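PDB 1S7J: phenazine biosynthesis protein PhzF family from Enterococcus faecalis, which probably acts as an isomerase and belongs to the PhzF family, whose fold is related to that of diaminopimelate epimerase. Local coordinates for residues 116-121 / 207-212; 174-179 / 188-193. One frame throughout, in Å; residues are numbered along the deposited sequence.

Overall arrangement
Contact 1 lies partly at the surface and contact 2 in the interior, their centres about 13 Å apart. Segment 116-121 is a loop laid on the first turns of helix 207-218, whereas 174-179 and 188-193 are neighbouring antiparallel strands beside that same helix. Leu210 joins the two places: its CD1 packs on CG2 of Thr178 and its CD2 on CG2 of Ile176. The chemistry differs accordingly. Contact 1 relies mainly on prolines, a tyrosine ring and one main-chain hydrogen bond whose acceptor is less surely placed; contact 2 has four main-chain hydrogen bonds, apolar packing between strand neighbours and an arginine whose charge is paired beyond both segments.

Contact 1 (116-121 / 207-212); sequences PYILPE and HANLIP
Tyr117 and Pro212 are the centre of a loop-on-helix packing contact in the diaminopimelate epimerase-like fold: the link between strands 110-116 and 121-122 crosses the start of helix 207-218, which packs against surrounding strands through His207, Leu210 and Ile211. Tyr117 sets off away from the helix, but with CG anti to its backbone N (chi1 -173°) the ring swings back over the proline. A CH-pi contact results, Pro212 CG lying 3.8 Å from the centroid of the Tyr117 ring, almost on the ring normal, while Pro212 CB reaches CE1 of Tyr117 at 3.6 Å. Beyond Pro212, the ring also meets Val239 and Val244. Two residues further along the loop, Leu119 brings CD1 to within 3.8 Å of Pro212 CB, so tyrosine and leucine both bear on the pyrrolidine ring.

The same proline has no N-H to offer the preceding helical turn, and a loop amide appears to take that place: Ile118 N donates to Ala208 O at 3.2 Å, although the oxygen's position is less certain because it sits too near Pro212 in the model. Ile118 O, in turn, accepts a CA-H...O contact from Asn209 CA at 3.3 Å. Towards the exit of the loop, Pro120 sets its CB toward the helix, and its CD lies 3.5 Å from Asn209 O.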
loop_
_atom_site.group_PDB
_atom_site.type_symbol
_atom_site.label_atom_id
_atom_site.label_comp_id
_atom_site.label_asym_id
_atom_site.label_seq_id
_atom_site.Cartn_x
_atom_site.Cartn_y
_atom_site.Cartn_z
ATOM N N PRO A 116 10.358 -6.713 2.070
ATOM C CA PRO A 116 11.110 -7.964 1.895
ATOM C C PRO A 116 10.999 -8.537 0.480
ATOM O O PRO A 116 9.962 -8.432 -0.153
ATOM C CB PRO A 116 10.468 -8.895 2.934
ATOM C CG PRO A 116 9.095 -8.264 3.194
ATOM C CD PRO A 116 9.425 -6.812 3.203
ATOM N N TYR A 117 12.106 -9.106 -0.015
ATOM C CA TYR A 117 12.132 -9.716 -1.356
ATOM C C TYR A 117 11.557 -11.118 -1.226
ATOM O O TYR A 117 12.247 -12.045 -0.786
ATOM C CB TYR A 117 13.581 -9.792 -1.882
ATOM C CG TYR A 117 13.727 -10.264 -3.330
ATOM C CD1 TYR A 117 13.476 -11.600 -3.689
ATOM C CD2 TYR A 117 14.130 -9.378 -4.330
ATOM C CE1 TYR A 117 13.622 -12.030 -5.013
ATOM C CE2 TYR A 117 14.278 -9.802 -5.654
ATOM C CZ TYR A 117 14.019 -11.123 -5.989
ATOM O OH TYR A 117 14.129 -11.520 -7.298
ATOM N N ILE A 118 10.297 -11.273 -1.599
ATOM C CA ILE A 118 9.637 -12.559 -1.516
ATOM C C ILE A 118 9.071 -12.994 -2.862
ATOM O O ILE A 118 8.015 -12.532 -3.283
ATOM C CB ILE A 118 8.481 -12.541 -0.470
ATOM C CG1 ILE A 118 8.978 -11.972 0.862
ATOM C CG2 ILE A 118 7.932 -13.957 -0.266
ATOM C CD1 ILE A 118 7.913 -11.896 1.935
ATOM N N LEU A 119 9.802 -13.847 -3.555
ATOM C CA LEU A 119 9.350 -14.362 -4.838
ATOM C C LEU A 119 8.244 -15.392 -4.511
ATOM O O LEU A 119 8.475 -16.327 -3.733
ATOM C CB LEU A 119 10.508 -15.060 -5.551
ATOM C CG LEU A 119 10.321 -15.525 -6.987
ATOM C CD1 LEU A 119 10.272 -14.312 -7.899
ATOM C CD2 LEU A 119 11.477 -16.448 -7.389
ATOM N N PRO A 120 7.024 -15.201 -5.063
ATOM C CA PRO A 120 5.934 -16.147 -4.788
ATOM C C PRO A 120 6.205 -17.486 -5.481
ATOM O O PRO A 120 6.723 -17.517 -6.614
ATOM C CB PRO A 120 4.721 -15.435 -5.373
ATOM C CG PRO A 120 5.293 -14.729 -6.555
ATOM C CD PRO A 120 6.585 -14.148 -5.996
ATOM N N GLU A 121 5.890 -18.578 -4.800
ATOM C CA GLU A 121 6.116 -19.912 -5.354
ATOM C C GLU A 121 4.909 -20.485 -6.089
ATOM O O GLU A 121 3.765 -20.366 -5.630
ATOM C CB GLU A 121 6.578 -20.885 -4.251
ATOM C CG GLU A 121 5.540 -21.166 -3.169
ATOM C CD GLU A 121 6.108 -21.057 -1.762
ATOM O OE1 GLU A 121 7.351 -21.143 -1.594
ATOM O OE2 GLU A 121 5.307 -20.875 -0.820
ATOM N N HIS A 207 3.902 -5.569 -3.360
ATOM C CA HIS A 207 5.006 -5.459 -4.287
ATOM C C HIS A 207 6.232 -6.265 -3.877
ATOM O O HIS A 207 7.248 -6.294 -4.584
ATOM C CB HIS A 207 5.310 -3.997 -4.592
ATOM C CG HIS A 207 4.295 -3.367 -5.484
ATOM N ND1 HIS A 207 3.042 -2.994 -5.040
ATOM C CD2 HIS A 207 4.300 -3.134 -6.818
ATOM C CE1 HIS A 207 2.323 -2.569 -6.062
ATOM N NE2 HIS A 207 3.067 -2.644 -7.150
ATOM N N ALA A 208 6.121 -6.920 -2.726
ATOM C CA ALA A 208 7.166 -7.809 -2.221
ATOM C C ALA A 208 7.128 -9.062 -3.128
ATOM O O ALA A 208 8.139 -9.693 -3.362
ATOM C CB ALA A 208 6.878 -8.203 -0.781
ATOM N N ASN A 209 5.927 -9.386 -3.618
ATOM C CA ASN A 209 5.721 -10.527 -4.514
ATOM C C ASN A 209 5.836 -10.042 -5.963
ATOM O O ASN A 209 6.427 -10.710 -6.807
ATOM C CB ASN A 209 4.319 -11.136 -4.319
ATOM C CG ASN A 209 4.116 -11.734 -2.926
ATOM O OD1 ASN A 209 5.057 -12.213 -2.295
ATOM N ND2 ASN A 209 2.859 -11.743 -2.474
ATOM N N LEU A 210 5.231 -8.881 -6.236
ATOM C CA LEU A 210 5.235 -8.269 -7.576
ATOM C C LEU A 210 6.600 -7.948 -8.145
ATOM O O LEU A 210 6.914 -8.335 -9.272
ATOM C CB LEU A 210 4.407 -6.970 -7.578
ATOM C CG LEU A 210 2.904 -7.001 -7.838
ATOM C CD1 LEU A 210 2.641 -7.783 -9.095
ATOM C CD2 LEU A 210 2.175 -7.613 -6.683
ATOM N N ILE A 211 7.375 -7.146 -7.413
ATOM C CA ILE A 211 8.701 -6.744 -7.869
ATOM C C ILE A 211 9.645 -7.943 -8.154
ATOM O O ILE A 211 10.240 -8.014 -9.230
ATOM C CB ILE A 211 9.349 -5.694 -6.903
ATOM C CG1 ILE A 211 8.448 -4.453 -6.833
ATOM C CG2 ILE A 211 10.731 -5.271 -7.409
ATOM C CD1 ILE A 211 8.997 -3.346 -5.965
ATOM N N PRO A 212 9.808 -8.864 -7.188
ATOM C CA PRO A 212 10.683 -10.010 -7.437
ATOM C C PRO A 212 10.283 -10.731 -8.734
ATOM O O PRO A 212 11.116 -10.960 -9.615
ATOM C CB PRO A 212 10.422 -10.889 -6.221
ATOM C CG PRO A 212 10.246 -9.885 -5.148
ATOM C CD PRO A 212 9.328 -8.877 -5.795
#

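Contact 2 (174-179 / 188-193); sequences GVIVTA and SRTFFP
Val175 and Phe191 exchange a reciprocal pair of main-chain hydrogen bonds, one of two such pairs between 174-179 and 188-193. Val175 N to Phe191 O and Phe191 N to Val175 O both span 2.9 Å; the second is much the straighter, with 172° at the hydrogen. Two residues along, the bonds of Val177 and Arg189 are longer: Val177 N to Arg189 O and Arg189 N to Val177 O are each 3.2 Å, the latter bent to 135°. Val177 O also receives a CA-H...O contact from Ser188 CA at 3.1 Å.

Between these hydrogen-bonded pairs and next to them, Ile176-Thr190 and Thr178-Ser188 form non-hydrogen-bonded pairs of a buried antiparallel beta hairpin. The backbones of Ile176 and Thr178 bond instead across the other edge of their strand, with Leu146, Phe148 and Leu150, which ties the hairpin to strand 146-149. Thr190 OG1 is hydrogen-bonded to Gln227 OE1.

On the face carrying Val175, Val177, Arg189 and Phe191, the Val177 and Phe191 side chains cross at about a right angle, CG1 meeting CE2 at 3.8 Å. CG2 of Val177 runs alongside the start of the arginine, 3.6 Å from Arg189 CB. Past CB the arginine leaves the valine and bends at chi3 (64°), carrying its guanidinium to partners outside the hairpin: NH1 forms a salt bridge with Glu199, and NH2 donates to Val156 O and Ile159 O, which should hold the group firmly in place. Phe192, whose side chain lies about 9 Å from that of Glu46, the predicted active-site residue, sets CD2 only 3.5 Å from CA of Gly174, a close approach possible beside a residue without a side chain.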
loop_
_atom_site.group_PDB
_atom_site.type_symbol
_atom_site.label_atom_id
_atom_site.label_comp_id
_atom_site.label_asym_id
_atom_site.label_seq_id
_atom_site.Cartn_x
_atom_site.Cartn_y
_atom_site.Cartn_z
ATOM N N GLY A 174 -5.003 -12.267 0.549
ATOM C CA GLY A 174 -5.608 -11.499 -0.507
ATOM C C GLY A 174 -5.366 -12.140 -1.848
ATOM O O GLY A 174 -5.014 -13.320 -1.927
ATOM N N VAL A 175 -5.552 -11.373 -2.905
ATOM C CA VAL A 175 -5.359 -11.850 -4.261
ATOM C C VAL A 175 -4.729 -10.748 -5.096
ATOM O O VAL A 175 -5.183 -9.597 -5.076
ATOM C CB VAL A 175 -6.708 -12.272 -4.907
ATOM C CG1 VAL A 175 -6.515 -12.590 -6.385
ATOM C CG2 VAL A 175 -7.294 -13.471 -4.171
ATOM N N ILE A 176 -3.673 -11.091 -5.804
ATOM C CA ILE A 176 -2.971 -10.153 -6.647
ATOM C C ILE A 176 -3.123 -10.600 -8.072
ATOM O O ILE A 176 -3.148 -11.797 -8.348
ATOM C CB ILE A 176 -1.455 -10.111 -6.313
ATOM C CG1 ILE A 176 -1.238 -9.739 -4.842
ATOM C CG2 ILE A 176 -0.746 -9.113 -7.226
ATOM C CD1 ILE A 176 0.213 -9.764 -4.410
ATOM N N VAL A 177 -3.288 -9.645 -8.975
ATOM C CA VAL A 177 -3.421 -9.922 -10.388
ATOM C C VAL A 177 -2.426 -9.004 -11.090
ATOM O O VAL A 177 -2.307 -7.825 -10.733
ATOM C CB VAL A 177 -4.881 -9.663 -10.896
ATOM C CG1 VAL A 177 -5.857 -10.630 -10.219
ATOM C CG2 VAL A 177 -5.298 -8.234 -10.614
ATOM N N THR A 178 -1.716 -9.533 -12.075
ATOM C CA THR A 178 -0.696 -8.758 -12.787
ATOM C C THR A 178 -0.710 -9.011 -14.284
ATOM O O THR A 178 -1.459 -9.852 -14.782
ATOM C CB THR A 178 0.725 -9.124 -12.290
ATOM O OG1 THR A 178 0.654 -9.705 -10.979
ATOM C CG2 THR A 178 1.586 -7.906 -12.236
ATOM N N ALA A 179 0.143 -8.280 -14.998
ATOM C CA ALA A 179 0.279 -8.408 -16.442
ATOM C C ALA A 179 1.239 -7.345 -16.974
ATOM O O ALA A 179 1.503 -6.346 -16.300
ATOM C CB ALA A 179 -1.067 -8.279 -17.118
ATOM N N SER A 188 -0.875 -3.979 -11.755
ATOM C CA SER A 188 -1.484 -4.881 -10.799
ATOM C C SER A 188 -2.752 -4.299 -10.217
ATOM O O SER A 188 -3.153 -3.187 -10.558
ATOM C CB SER A 188 -0.500 -5.198 -9.666
ATOM O OG SER A 188 -0.179 -4.037 -8.911
ATOM N N ARG A 189 -3.421 -5.102 -9.397
ATOM C CA ARG A 189 -4.643 -4.739 -8.668
ATOM C C ARG A 189 -4.660 -5.715 -7.507
ATOM O O ARG A 189 -4.313 -6.880 -7.680
ATOM C CB ARG A 189 -5.902 -4.907 -9.531
ATOM C CG ARG A 189 -6.091 -3.829 -10.570
ATOM C CD ARG A 189 -7.347 -4.046 -11.368
ATOM N NE ARG A 189 -8.555 -3.948 -10.544
ATOM C CZ ARG A 189 -9.798 -4.003 -11.025
ATOM N NH1 ARG A 189 -10.825 -3.903 -10.203
ATOM N NH2 ARG A 189 -10.006 -4.173 -12.323
ATOM N N THR A 190 -5.018 -5.250 -6.325
ATOM C CA THR A 190 -5.027 -6.127 -5.171
ATOM C C THR A 190 -6.370 -6.168 -4.452
ATOM O O THR A 190 -6.951 -5.128 -4.128
ATOM C CB THR A 190 -3.867 -5.762 -4.173
ATOM O OG1 THR A 190 -4.101 -4.476 -3.585
ATOM C CG2 THR A 190 -2.529 -5.742 -4.912
ATOM N N PHE A 191 -6.889 -7.388 -4.253
ATOM C CA PHE A 191 -8.179 -7.582 -3.590
ATOM C C PHE A 191 -8.001 -8.260 -2.240
ATOM O O PHE A 191 -7.263 -9.225 -2.122
ATOM C CB PHE A 191 -9.106 -8.441 -4.468
ATOM C CG PHE A 191 -9.048 -8.100 -5.939
ATOM C CD1 PHE A 191 -9.451 -6.851 -6.400
ATOM C CD2 PHE A 191 -8.563 -9.031 -6.856
ATOM C CE1 PHE A 191 -9.365 -6.529 -7.761
ATOM C CE2 PHE A 191 -8.475 -8.719 -8.211
ATOM C CZ PHE A 191 -8.878 -7.463 -8.664
ATOM N N PHE A 192 -8.699 -7.762 -1.230
ATOM C CA PHE A 192 -8.618 -8.333 0.112
ATOM C C PHE A 192 -10.006 -8.485 0.755
ATOM O O PHE A 192 -10.268 -7.935 1.825
ATOM C CB PHE A 192 -7.733 -7.453 1.010
ATOM C CG PHE A 192 -6.317 -7.348 0.536
ATOM C CD1 PHE A 192 -5.915 -6.288 -0.279
ATOM C CD2 PHE A 192 -5.373 -8.317 0.891
ATOM C CE1 PHE A 192 -4.596 -6.200 -0.736
ATOM C CE2 PHE A 192 -4.059 -8.236 0.438
ATOM C CZ PHE A 192 -3.668 -7.178 -0.375
ATOM N N PRO A 193 -10.914 -9.265 0.107
ATOM C CA PRO A 193 -12.265 -9.458 0.656
ATOM C C PRO A 193 -12.270 -10.180 1.997
ATOM O O PRO A 193 -13.194 -10.008 2.798
ATOM C CB PRO A 193 -12.955 -10.266 -0.434
ATOM C CG PRO A 193 -11.840 -11.057 -1.016
ATOM C CD PRO A 193 -10.738 -10.039 -1.127
#